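Local coordinates for NS1 (Human bocavirus, PDB 4KW3), which probably initiates rolling-circle replication of the viral DNA by binding the replication origin and nicking one strand, this chain being its N-terminal origin-recognition and nickase domain, at residues Phe20-Pro25 against His167-Ala172; Pro25-Lys30 against Ser107-Lys112; Gln44-Leu49 against Cys218-Ser223; Asp71-Ala76 against Tyr242-Ile247. All blocks are in the same frame, centred on the assembly; numbering follows the deposited sequence.

Interaction 1: residues Phe20-Pro25 against His167-Ala172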
# COMPACT_ATOMS: atom_id res chain seq x y z
N PHE A 20 -7.29 -2.94 1.45
CA PHE A 20 -7.82 -1.69 1.98
C PHE A 20 -8.08 -0.74 0.83
O PHE A 20 -7.21 -0.55 -0.01
CB PHE A 20 -6.80 -1.06 2.95
CG PHE A 20 -7.07 0.39 3.24
CD1 PHE A 20 -7.99 0.76 4.21
CD2 PHE A 20 -6.42 1.39 2.52
CE1 PHE A 20 -8.25 2.09 4.46
CE2 PHE A 20 -6.67 2.73 2.77
CZ PHE A 20 -7.59 3.08 3.75
N LYS A 21 -9.28 -0.17 0.76
CA LYS A 21 -9.63 0.86 -0.23
C LYS A 21 -9.69 2.22 0.45
O LYS A 21 -10.43 2.39 1.41
CB LYS A 21 -11.01 0.58 -0.83
CG LYS A 21 -11.02 -0.01 -2.21
CD LYS A 21 -12.41 0.16 -2.85
CE LYS A 21 -13.46 -0.80 -2.27
NZ LYS A 21 -13.73 -2.01 -3.11
N PHE A 22 -8.92 3.20 -0.03
CA PHE A 22 -9.05 4.55 0.51
C PHE A 22 -10.48 5.11 0.29
O PHE A 22 -10.94 5.25 -0.84
CB PHE A 22 -7.99 5.47 -0.11
CG PHE A 22 -7.81 6.75 0.63
CD1 PHE A 22 -8.63 7.84 0.37
CD2 PHE A 22 -6.84 6.87 1.60
CE1 PHE A 22 -8.47 9.01 1.07
CE2 PHE A 22 -6.67 8.05 2.30
CZ PHE A 22 -7.49 9.12 2.03
N PRO A 23 -11.19 5.42 1.38
CA PRO A 23 -12.62 5.70 1.18
C PRO A 23 -12.96 7.11 0.65
O PRO A 23 -13.72 7.84 1.29
CB PRO A 23 -13.21 5.49 2.58
CG PRO A 23 -12.03 5.66 3.55
CD PRO A 23 -10.75 5.68 2.75
N TYR A 24 -12.37 7.47 -0.49
CA TYR A 24 -12.66 8.75 -1.16
C TYR A 24 -12.76 8.56 -2.67
O TYR A 24 -11.75 8.50 -3.37
CB TYR A 24 -11.57 9.78 -0.83
CG TYR A 24 -11.83 11.17 -1.37
CD1 TYR A 24 -12.86 11.97 -0.87
CD2 TYR A 24 -11.01 11.72 -2.33
CE1 TYR A 24 -13.09 13.25 -1.36
CE2 TYR A 24 -11.22 13.01 -2.82
CZ TYR A 24 -12.26 13.76 -2.33
OH TYR A 24 -12.46 15.03 -2.84
N PRO A 25 -13.99 8.46 -3.17
CA PRO A 25 -14.24 8.13 -4.58
C PRO A 25 -13.62 9.13 -5.57
O PRO A 25 -13.20 8.72 -6.65
CB PRO A 25 -15.76 8.13 -4.67
CG PRO A 25 -16.22 7.85 -3.25
CD PRO A 25 -15.23 8.55 -2.39
N HIS A 167 -13.14 14.70 7.23
CA HIS A 167 -14.34 14.34 7.97
C HIS A 167 -14.94 13.05 7.43
O HIS A 167 -15.55 12.28 8.18
CB HIS A 167 -15.34 15.50 7.99
CG HIS A 167 -14.86 16.68 8.78
ND1 HIS A 167 -14.56 16.61 10.12
CD2 HIS A 167 -14.62 17.96 8.41
CE1 HIS A 167 -14.15 17.79 10.55
NE2 HIS A 167 -14.17 18.63 9.52
N THR A 168 -14.74 12.80 6.14
CA THR A 168 -15.08 11.52 5.53
C THR A 168 -14.34 10.35 6.22
O THR A 168 -14.92 9.32 6.54
CB THR A 168 -14.77 11.52 4.04
OG1 THR A 168 -15.54 12.53 3.38
CG2 THR A 168 -15.06 10.17 3.42
N LEU A 169 -13.04 10.55 6.45
CA LEU A 169 -12.23 9.58 7.17
C LEU A 169 -12.72 9.36 8.61
O LEU A 169 -12.78 8.23 9.08
CB LEU A 169 -10.77 10.03 7.17
CG LEU A 169 -10.10 10.10 5.79
CD1 LEU A 169 -8.75 10.77 5.89
CD2 LEU A 169 -9.96 8.72 5.19
N LYS A 170 -13.03 10.45 9.31
CA LYS A 170 -13.45 10.35 10.71
C LYS A 170 -14.79 9.64 10.84
O LYS A 170 -15.02 8.91 11.80
CB LYS A 170 -13.50 11.74 11.38
CG LYS A 170 -12.12 12.37 11.64
CD LYS A 170 -12.20 13.60 12.54
CE LYS A 170 -12.27 13.24 14.03
NZ LYS A 170 -10.95 12.69 14.51
N LYS A 171 -15.67 9.85 9.87
CA LYS A 171 -16.97 9.20 9.87
C LYS A 171 -16.78 7.70 9.63
O LYS A 171 -17.37 6.86 10.33
CB LYS A 171 -17.87 9.82 8.80
CG LYS A 171 -19.20 9.16 8.63
CD LYS A 171 -20.07 9.95 7.67
CE LYS A 171 -21.31 9.16 7.25
NZ LYS A 171 -21.00 8.15 6.20
N ALA A 172 -15.95 7.38 8.65
CA ALA A 172 -15.60 6.00 8.34
C ALA A 172 -15.01 5.31 9.57
O ALA A 172 -15.29 4.14 9.83
CB ALA A 172 -14.60 5.95 7.19

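Interaction 2: residues Pro25-Lys30 against Ser107-Lys112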
# COMPACT_ATOMS: atom_id res chain seq x y z
N PRO A 25 -13.99 8.46 -3.17
CA PRO A 25 -14.24 8.13 -4.58
C PRO A 25 -13.62 9.13 -5.57
O PRO A 25 -13.20 8.72 -6.65
CB PRO A 25 -15.76 8.13 -4.67
CG PRO A 25 -16.22 7.85 -3.25
CD PRO A 25 -15.23 8.55 -2.39
N GLN A 26 -13.55 10.41 -5.20
CA GLN A 26 -13.03 11.46 -6.09
C GLN A 26 -11.50 11.60 -6.04
O GLN A 26 -10.97 12.60 -6.50
CB GLN A 26 -13.66 12.82 -5.76
CG GLN A 26 -15.19 12.88 -5.85
CD GLN A 26 -15.89 12.26 -4.64
OE1 GLN A 26 -15.26 11.88 -3.65
NE2 GLN A 26 -17.21 12.13 -4.73
N TRP A 27 -10.80 10.62 -5.48
CA TRP A 27 -9.34 10.71 -5.30
C TRP A 27 -8.52 10.90 -6.61
O TRP A 27 -7.54 11.63 -6.59
CB TRP A 27 -8.81 9.50 -4.51
CG TRP A 27 -8.74 8.26 -5.33
CD1 TRP A 27 -9.74 7.35 -5.54
CD2 TRP A 27 -7.61 7.80 -6.09
NE1 TRP A 27 -9.30 6.35 -6.39
CE2 TRP A 27 -7.99 6.60 -6.73
CE3 TRP A 27 -6.32 8.29 -6.29
CZ2 TRP A 27 -7.13 5.89 -7.55
CZ3 TRP A 27 -5.46 7.58 -7.10
CH2 TRP A 27 -5.87 6.39 -7.73
N LYS A 28 -8.89 10.26 -7.72
CA LYS A 28 -8.15 10.52 -8.97
C LYS A 28 -8.39 11.97 -9.44
O LYS A 28 -7.45 12.69 -9.77
CB LYS A 28 -8.52 9.55 -10.10
CG LYS A 28 -8.39 8.10 -9.75
CD LYS A 28 -8.62 7.19 -10.96
CE LYS A 28 -7.45 7.24 -11.92
NZ LYS A 28 -6.15 6.76 -11.32
N GLU A 29 -9.65 12.37 -9.46
CA GLU A 29 -10.03 13.68 -9.95
C GLU A 29 -9.41 14.80 -9.13
O GLU A 29 -9.14 15.87 -9.64
CB GLU A 29 -11.54 13.80 -9.92
CG GLU A 29 -12.24 12.77 -10.78
CD GLU A 29 -13.75 12.77 -10.59
OE1 GLU A 29 -14.22 13.33 -9.57
OE2 GLU A 29 -14.46 12.22 -11.46
N LYS A 30 -9.19 14.54 -7.84
CA LYS A 30 -8.75 15.58 -6.92
C LYS A 30 -7.52 15.15 -6.11
O LYS A 30 -7.44 15.38 -4.90
CB LYS A 30 -9.90 15.95 -5.98
CG LYS A 30 -11.11 16.51 -6.70
CD LYS A 30 -12.21 16.91 -5.74
CE LYS A 30 -13.18 17.88 -6.39
NZ LYS A 30 -12.47 19.11 -6.84
N SER A 107 0.96 -0.36 -1.74
CA SER A 107 -0.04 0.59 -2.20
C SER A 107 -0.08 0.65 -3.73
O SER A 107 0.94 0.46 -4.39
CB SER A 107 0.24 1.98 -1.62
OG SER A 107 1.58 2.37 -1.89
N GLU A 108 -1.25 0.90 -4.30
CA GLU A 108 -1.42 0.91 -5.74
C GLU A 108 -2.45 1.96 -6.14
O GLU A 108 -3.53 2.02 -5.58
CB GLU A 108 -1.86 -0.47 -6.24
CG GLU A 108 -2.53 -0.48 -7.62
CD GLU A 108 -2.92 -1.90 -8.07
OE1 GLU A 108 -2.58 -2.87 -7.37
OE2 GLU A 108 -3.59 -2.04 -9.12
N LEU A 109 -2.09 2.77 -7.13
CA LEU A 109 -3.04 3.70 -7.71
C LEU A 109 -3.75 2.95 -8.81
O LEU A 109 -3.28 2.89 -9.94
CB LEU A 109 -2.28 4.88 -8.32
CG LEU A 109 -1.83 5.98 -7.35
CD1 LEU A 109 -1.04 5.47 -6.17
CD2 LEU A 109 -1.02 6.98 -8.09
N GLY A 110 -4.92 2.40 -8.49
CA GLY A 110 -5.64 1.59 -9.45
C GLY A 110 -6.40 2.38 -10.51
O GLY A 110 -6.50 3.61 -10.45
N GLU A 111 -6.95 1.66 -11.48
CA GLU A 111 -7.77 2.26 -12.51
C GLU A 111 -8.93 2.98 -11.82
O GLU A 111 -9.25 4.12 -12.15
CB GLU A 111 -8.29 1.18 -13.45
CG GLU A 111 -9.30 1.65 -14.48
CD GLU A 111 -8.66 2.52 -15.54
OE1 GLU A 111 -7.43 2.40 -15.75
OE2 GLU A 111 -9.39 3.31 -16.19
N LYS A 112 -9.50 2.31 -10.81
CA LYS A 112 -10.63 2.84 -10.07
C LYS A 112 -10.23 3.19 -8.64
O LYS A 112 -10.46 4.31 -8.17
CB LYS A 112 -11.79 1.83 -10.08
CG LYS A 112 -12.92 2.13 -9.08
CD LYS A 112 -13.95 0.99 -9.03
CE LYS A 112 -14.82 1.03 -7.76
NZ LYS A 112 -14.96 -0.32 -7.09

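Interaction 3: residues Gln44-Leu49 against Cys218-Ser223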
# COMPACT_ATOMS: atom_id res chain seq x y z
N GLN A 44 4.61 20.44 -4.84
CA GLN A 44 5.22 21.06 -6.00
C GLN A 44 5.95 20.04 -6.86
O GLN A 44 5.83 20.05 -8.08
CB GLN A 44 6.19 22.16 -5.59
CG GLN A 44 6.61 23.03 -6.74
CD GLN A 44 5.42 23.64 -7.46
OE1 GLN A 44 5.40 23.74 -8.69
NE2 GLN A 44 4.41 24.06 -6.69
N SER A 45 6.70 19.16 -6.20
CA SER A 45 7.36 18.08 -6.90
C SER A 45 6.38 17.27 -7.76
O SER A 45 6.68 16.97 -8.91
CB SER A 45 8.07 17.17 -5.90
OG SER A 45 9.23 17.78 -5.37
N MET A 46 5.20 16.95 -7.21
CA MET A 46 4.18 16.20 -7.95
C MET A 46 3.74 16.93 -9.21
O MET A 46 3.58 16.31 -10.27
CB MET A 46 2.93 15.94 -7.09
CG MET A 46 3.17 15.10 -5.83
SD MET A 46 4.06 13.56 -6.15
CE MET A 46 2.75 12.54 -6.83
N ILE A 47 3.58 18.24 -9.12
CA ILE A 47 3.19 19.02 -10.29
C ILE A 47 4.24 19.00 -11.39
O ILE A 47 3.93 18.77 -12.56
CB ILE A 47 2.87 20.48 -9.91
CG1 ILE A 47 1.67 20.50 -8.97
CG2 ILE A 47 2.58 21.31 -11.16
CD1 ILE A 47 1.27 21.85 -8.51
N GLN A 48 5.49 19.22 -11.01
CA GLN A 48 6.61 19.22 -11.94
C GLN A 48 6.72 17.88 -12.65
O GLN A 48 7.06 17.81 -13.83
CB GLN A 48 7.90 19.52 -11.19
CG GLN A 48 8.87 20.37 -11.95
CD GLN A 48 9.94 20.92 -11.04
OE1 GLN A 48 9.73 21.01 -9.82
NE2 GLN A 48 11.08 21.27 -11.61
N LEU A 49 6.40 16.82 -11.92
CA LEU A 49 6.49 15.46 -12.44
C LEU A 49 5.61 15.25 -13.68
O LEU A 49 5.97 14.46 -14.56
CB LEU A 49 6.12 14.44 -11.36
CG LEU A 49 6.39 13.00 -11.76
CD1 LEU A 49 7.88 12.79 -11.89
CD2 LEU A 49 5.78 12.03 -10.81
N CYS A 218 3.93 3.47 -10.66
CA CYS A 218 3.32 4.75 -10.99
C CYS A 218 2.91 5.47 -9.70
O CYS A 218 2.10 4.96 -8.94
CB CYS A 218 2.11 4.53 -11.88
SG CYS A 218 1.33 6.05 -12.30
N ILE A 219 3.49 6.65 -9.45
CA ILE A 219 3.22 7.36 -8.18
C ILE A 219 2.15 8.47 -8.25
O ILE A 219 1.89 9.14 -7.26
CB ILE A 219 4.49 7.94 -7.54
CG1 ILE A 219 5.13 8.99 -8.45
CG2 ILE A 219 5.49 6.83 -7.19
CD1 ILE A 219 6.39 9.55 -7.87
N SER A 220 1.54 8.65 -9.42
CA SER A 220 0.47 9.62 -9.57
C SER A 220 -0.48 9.29 -10.72
O SER A 220 -0.06 8.80 -11.76
CB SER A 220 1.02 11.02 -9.78
OG SER A 220 -0.08 11.92 -9.89
N SER A 221 -1.75 9.59 -10.51
CA SER A 221 -2.74 9.51 -11.57
C SER A 221 -2.36 10.42 -12.73
O SER A 221 -2.78 10.18 -13.87
CB SER A 221 -4.10 9.95 -11.04
OG SER A 221 -4.54 9.10 -9.99
N TYR A 222 -1.56 11.44 -12.46
CA TYR A 222 -1.18 12.42 -13.48
C TYR A 222 0.23 12.15 -13.99
O TYR A 222 0.87 13.02 -14.56
CB TYR A 222 -1.29 13.85 -12.95
CG TYR A 222 -2.58 14.11 -12.22
CD1 TYR A 222 -3.80 13.70 -12.74
CD2 TYR A 222 -2.58 14.72 -10.98
CE1 TYR A 222 -4.99 13.92 -12.06
CE2 TYR A 222 -3.75 14.95 -10.29
CZ TYR A 222 -4.95 14.54 -10.83
OH TYR A 222 -6.12 14.77 -10.14
N SER A 223 0.69 10.93 -13.78
CA SER A 223 1.98 10.53 -14.30
C SER A 223 1.83 9.18 -15.00
O SER A 223 0.73 8.63 -15.07
CB SER A 223 3.00 10.46 -13.16
OG SER A 223 4.32 10.28 -13.66

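Interaction 4: residues Asp71-Ala76 against Tyr242-Ile247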
# COMPACT_ATOMS: atom_id res chain seq x y z
N ASP A 71 10.76 8.16 -0.70
CA ASP A 71 9.91 7.53 0.34
C ASP A 71 8.81 8.46 0.86
O ASP A 71 8.24 8.21 1.91
CB ASP A 71 10.76 7.01 1.50
CG ASP A 71 11.63 5.82 1.11
OD1 ASP A 71 11.34 5.14 0.11
OD2 ASP A 71 12.65 5.60 1.80
N ARG A 72 8.55 9.53 0.13
CA ARG A 72 7.77 10.65 0.64
C ARG A 72 6.48 10.90 -0.13
O ARG A 72 5.66 11.70 0.30
CB ARG A 72 8.61 11.94 0.58
CG ARG A 72 9.95 11.92 1.28
CD ARG A 72 10.82 13.13 0.85
NE ARG A 72 10.08 14.41 0.90
CZ ARG A 72 9.95 15.25 -0.13
NH1 ARG A 72 10.51 15.00 -1.30
NH2 ARG A 72 9.26 16.37 0.03
N HIS A 73 6.32 10.30 -1.31
CA HIS A 73 5.11 10.60 -2.08
C HIS A 73 3.91 9.95 -1.39
O HIS A 73 4.06 9.03 -0.58
CB HIS A 73 5.23 10.14 -3.52
CG HIS A 73 5.35 8.65 -3.67
ND1 HIS A 73 6.56 8.00 -3.64
CD2 HIS A 73 4.41 7.70 -3.83
CE1 HIS A 73 6.37 6.71 -3.79
NE2 HIS A 73 5.07 6.49 -3.90
N PHE A 74 2.71 10.43 -1.73
CA PHE A 74 1.54 10.12 -0.91
C PHE A 74 1.26 8.63 -0.83
O PHE A 74 0.91 8.12 0.23
CB PHE A 74 0.31 10.91 -1.35
CG PHE A 74 -0.34 10.41 -2.62
CD1 PHE A 74 0.20 10.71 -3.86
CD2 PHE A 74 -1.51 9.65 -2.56
CE1 PHE A 74 -0.41 10.28 -5.03
CE2 PHE A 74 -2.12 9.19 -3.73
CZ PHE A 74 -1.58 9.50 -4.97
N GLY A 75 1.47 7.92 -1.94
CA GLY A 75 1.31 6.49 -1.96
C GLY A 75 2.28 5.80 -1.02
O GLY A 75 1.93 4.81 -0.38
N ALA A 76 3.50 6.32 -0.93
CA ALA A 76 4.45 5.73 -0.01
C ALA A 76 4.02 5.96 1.45
O ALA A 76 4.12 5.06 2.28
CB ALA A 76 5.86 6.27 -0.26
N TYR A 242 2.21 -0.35 -9.15
CA TYR A 242 2.31 -0.20 -7.70
C TYR A 242 2.87 1.18 -7.44
O TYR A 242 3.55 1.76 -8.29
CB TYR A 242 3.24 -1.26 -7.06
CG TYR A 242 4.69 -0.94 -7.25
CD1 TYR A 242 5.33 -1.24 -8.46
CD2 TYR A 242 5.43 -0.30 -6.25
CE1 TYR A 242 6.65 -0.94 -8.64
CE2 TYR A 242 6.76 0.02 -6.46
CZ TYR A 242 7.36 -0.30 -7.65
OH TYR A 242 8.68 -0.01 -7.87
N SER A 243 2.65 1.66 -6.22
CA SER A 243 3.18 2.95 -5.80
C SER A 243 4.38 2.78 -4.88
O SER A 243 5.39 3.46 -5.05
CB SER A 243 2.10 3.76 -5.10
OG SER A 243 2.67 4.90 -4.51
N HIS A 244 4.26 1.88 -3.92
CA HIS A 244 5.27 1.70 -2.87
C HIS A 244 5.11 0.36 -2.18
O HIS A 244 3.99 -0.11 -1.97
CB HIS A 244 5.16 2.80 -1.83
CG HIS A 244 6.35 2.90 -0.94
ND1 HIS A 244 7.57 3.37 -1.38
CD2 HIS A 244 6.52 2.59 0.37
CE1 HIS A 244 8.44 3.35 -0.39
NE2 HIS A 244 7.82 2.89 0.68
N THR A 245 6.22 -0.25 -1.81
CA THR A 245 6.20 -1.60 -1.24
C THR A 245 7.03 -1.69 0.03
O THR A 245 8.20 -1.31 0.04
CB THR A 245 6.71 -2.59 -2.28
OG1 THR A 245 5.84 -2.52 -3.40
CG2 THR A 245 6.67 -4.02 -1.77
N LEU A 246 6.40 -2.15 1.10
CA LEU A 246 7.11 -2.34 2.37
C LEU A 246 7.20 -3.82 2.73
O LEU A 246 6.19 -4.52 2.75
CB LEU A 246 6.43 -1.57 3.50
CG LEU A 246 6.63 -0.06 3.44
CD1 LEU A 246 5.77 0.63 4.49
CD2 LEU A 246 8.11 0.28 3.65
N ILE A 247 8.42 -4.29 2.95
CA ILE A 247 8.63 -5.64 3.43
C ILE A 247 9.17 -5.57 4.86
O ILE A 247 10.30 -5.13 5.09
CB ILE A 247 9.60 -6.42 2.53
CG1 ILE A 247 9.17 -6.30 1.07
CG2 ILE A 247 9.67 -7.90 2.96
CD1 ILE A 247 10.16 -6.86 0.10

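Interaction 1: residues Phe20-Pro25 against His167-Ala172
P23 comes nearest to L169 in the backbone, their CA atoms 7.1 Å apart, where the chain leaving strand 15-21 passes helix 160-177. P23 is the centre of an inverse gamma turn, closed by a hydrogen bond from Y24 N to F22 O of 2.7 Å, and the turn points P23 CB toward the helix. No hydrogen bond crosses the contact. L169 CD2 is the shared point of the apolar contact, 4.0 Å from P23 CD and also 4.0 Å from F22 CZ, and the L169 side chain crosses those of P23 and F22 at about a right angle. F22 gets its rim there by swinging CG away from its own backbone N (chi1 -165°), and the neighbouring P23 CD lies over one face of the ring. On one flank of L169, T168 CG2 touches the carbonyl oxygen P23 O at 3.4 Å, while T168 OG1 is turned back to D164 O in its own helix. One helical turn after T168, A172 CB is 4.5 Å from P23 CG. Y138 of helix 134-149 also touches P23, and L34 touches F22, so the turn is wedged among helices at the end of sheet strand 15-21, with the F22 side chain about 7 Å from that of the predicted metal ligand H115. With only apolar and methyl-to-carbonyl contacts between the segments, their fit depends on shape and burial.

Interaction 2: residues Pro25-Lys30 against Ser107-Lys112
W27 reaches out of the loop before helix 31-38 and fits its indole against the end of strand 101-109 and the turn that follows. This is the tight half of the contact. Its CG stands between the backbone N and the carbonyl carbon (chi1 76°), which throws the ring across to the other segment. The six-membered end meets L109, with W27 CH2 3.9 Å from L109 CB, the two side chains crossing at a slant. Along the ring edge, W27 NE1 gives a hydrogen bond of 2.9 Å to K112 O, with an N-H...O angle of 151°; the oxygen lies near the indole plane, though the nitrogen is tilted from the carbonyl plane. The buried nitrogen is thus satisfied while the ring is fixed in its rotation. The segment 107-112 leads into the hairpin between strands 101-109 and 114-122, and these strands carry the predicted metal ligands: E108 on the first, H115 and H117 of the HUH-type motif on the second. W27 therefore packs against the hairpin close to the predicted metal site, and it also touches L114. The looser half belongs to K28. Bends at its last two torsions lay K28 CD 3.4 Å from E111 O and bring K28 NZ to G110 O at a longer 3.3 Å; NZ is held as well by S221 OG. K28 CG lies over one face of the indole, toward the rim. Beyond it the side chains of E111 and K112 set off away from the loop, on exposed residues, with E111 OE1 6.3 Å from K28 NZ and no salt bridge formed.

Interaction 3: residues Gln44-Leu49 against Cys218-Ser223
M46 curls through two bends (chi2 -51°, chi3 -78°), and these carry its CE methyl from helix 43-49 to the loop 218-223. L49, one turn further on, instead holds CG away from its backbone N (chi1 -171°), which brings its CD2 branch against the same loop. M46 CE ends 3.5 Å from I219 O and 3.7 Å from S220 CB. L49 CD2 sits in the angle between two partners, 3.9 Å from I219 CD1 and 3.6 Å from S223 OG, its side chain crossing that of I219 at about a right angle. The loop is held in part by its own bonds: residues S220 to S223 make a type I beta turn, and S220 OG accepts the N-H of Y222 at 3.0 Å in an ST turn. The same hydroxyl pairs with E31 OE1, which ties the turn to helix 31-38. The loop runs between strand 216-217 of the sheet and helix 225-228, soon after the predicted RCR-3 motif with Y211, the predicted nuclease tyrosine. Since no hydrogen bond joins the two segments, the helix adds an apolar cover to a loop several of whose polar groups bond within the turn or to E31 and K28.

Interaction 4: residues Asp71-Ala76 against Tyr242-Ile247
H73 and S243 make the polar part of this contact, between the start of helix 74-94 and strand 241-247. H73 NE2 and S243 OG are 2.9 Å apart in a hydrogen bond that either could donate, with the hydroxyl near the plane of the imidazole. H73 NE2 also lies 3.3 Å from S243 O, a weak bond that could form only if this nitrogen carries the proton. H73 occupies the N-cap position of the helix, and its side chain crosses to the strand because CG lies between the backbone N and carbonyl carbon (chi1 64°). S243 OG also rests 3.3 Å from CA of G75, a residue without a side chain. S107 of strand 101-109 joins in with both side chain and main chain: OG bonds to G75 O, while its backbone pairs with S243 and H244. The helix start is thereby fastened to the sheet, with the predicted metal ligand E108 next to S107.

The apolar part is a CH-pi contact: A76 CB stands over one face of the H244 ring, 3.6 Å from its centroid.

A charged group approaches the edge of that ring: D71 OD1 comes 3.4 Å from H244 CE1, with the carboxylate and ring planes 74° apart. Lying near H244 without a salt bridge being formed, the acidic D71 would tend to favour a positive charge on that histidine.

How the interactions relate
Interaction 1 opens just after strand 15-21 and closes when helix 160-177 returns over the turn. Interaction 2 starts at the shared P25 and ends on strand 101-109, so its shorter loop lies wholly within that of interaction 1. Interaction 3, from helix 43-49 to the loop after strand 216-217, crosses both. Interaction 4, from the start of helix 74-94 to strand 241-247, crosses all three. Interactions 2 and 4 meet on neighbouring strands of one sheet, and L109 of interaction 2 packs on S220 of interaction 3. C218 pairs with Y242, joining interactions 3 and 4. Together they tie helices 160-177 and 74-94 and the 25-30 loop to the sheet region, and helix 43-49 to the loop after strand 216-217.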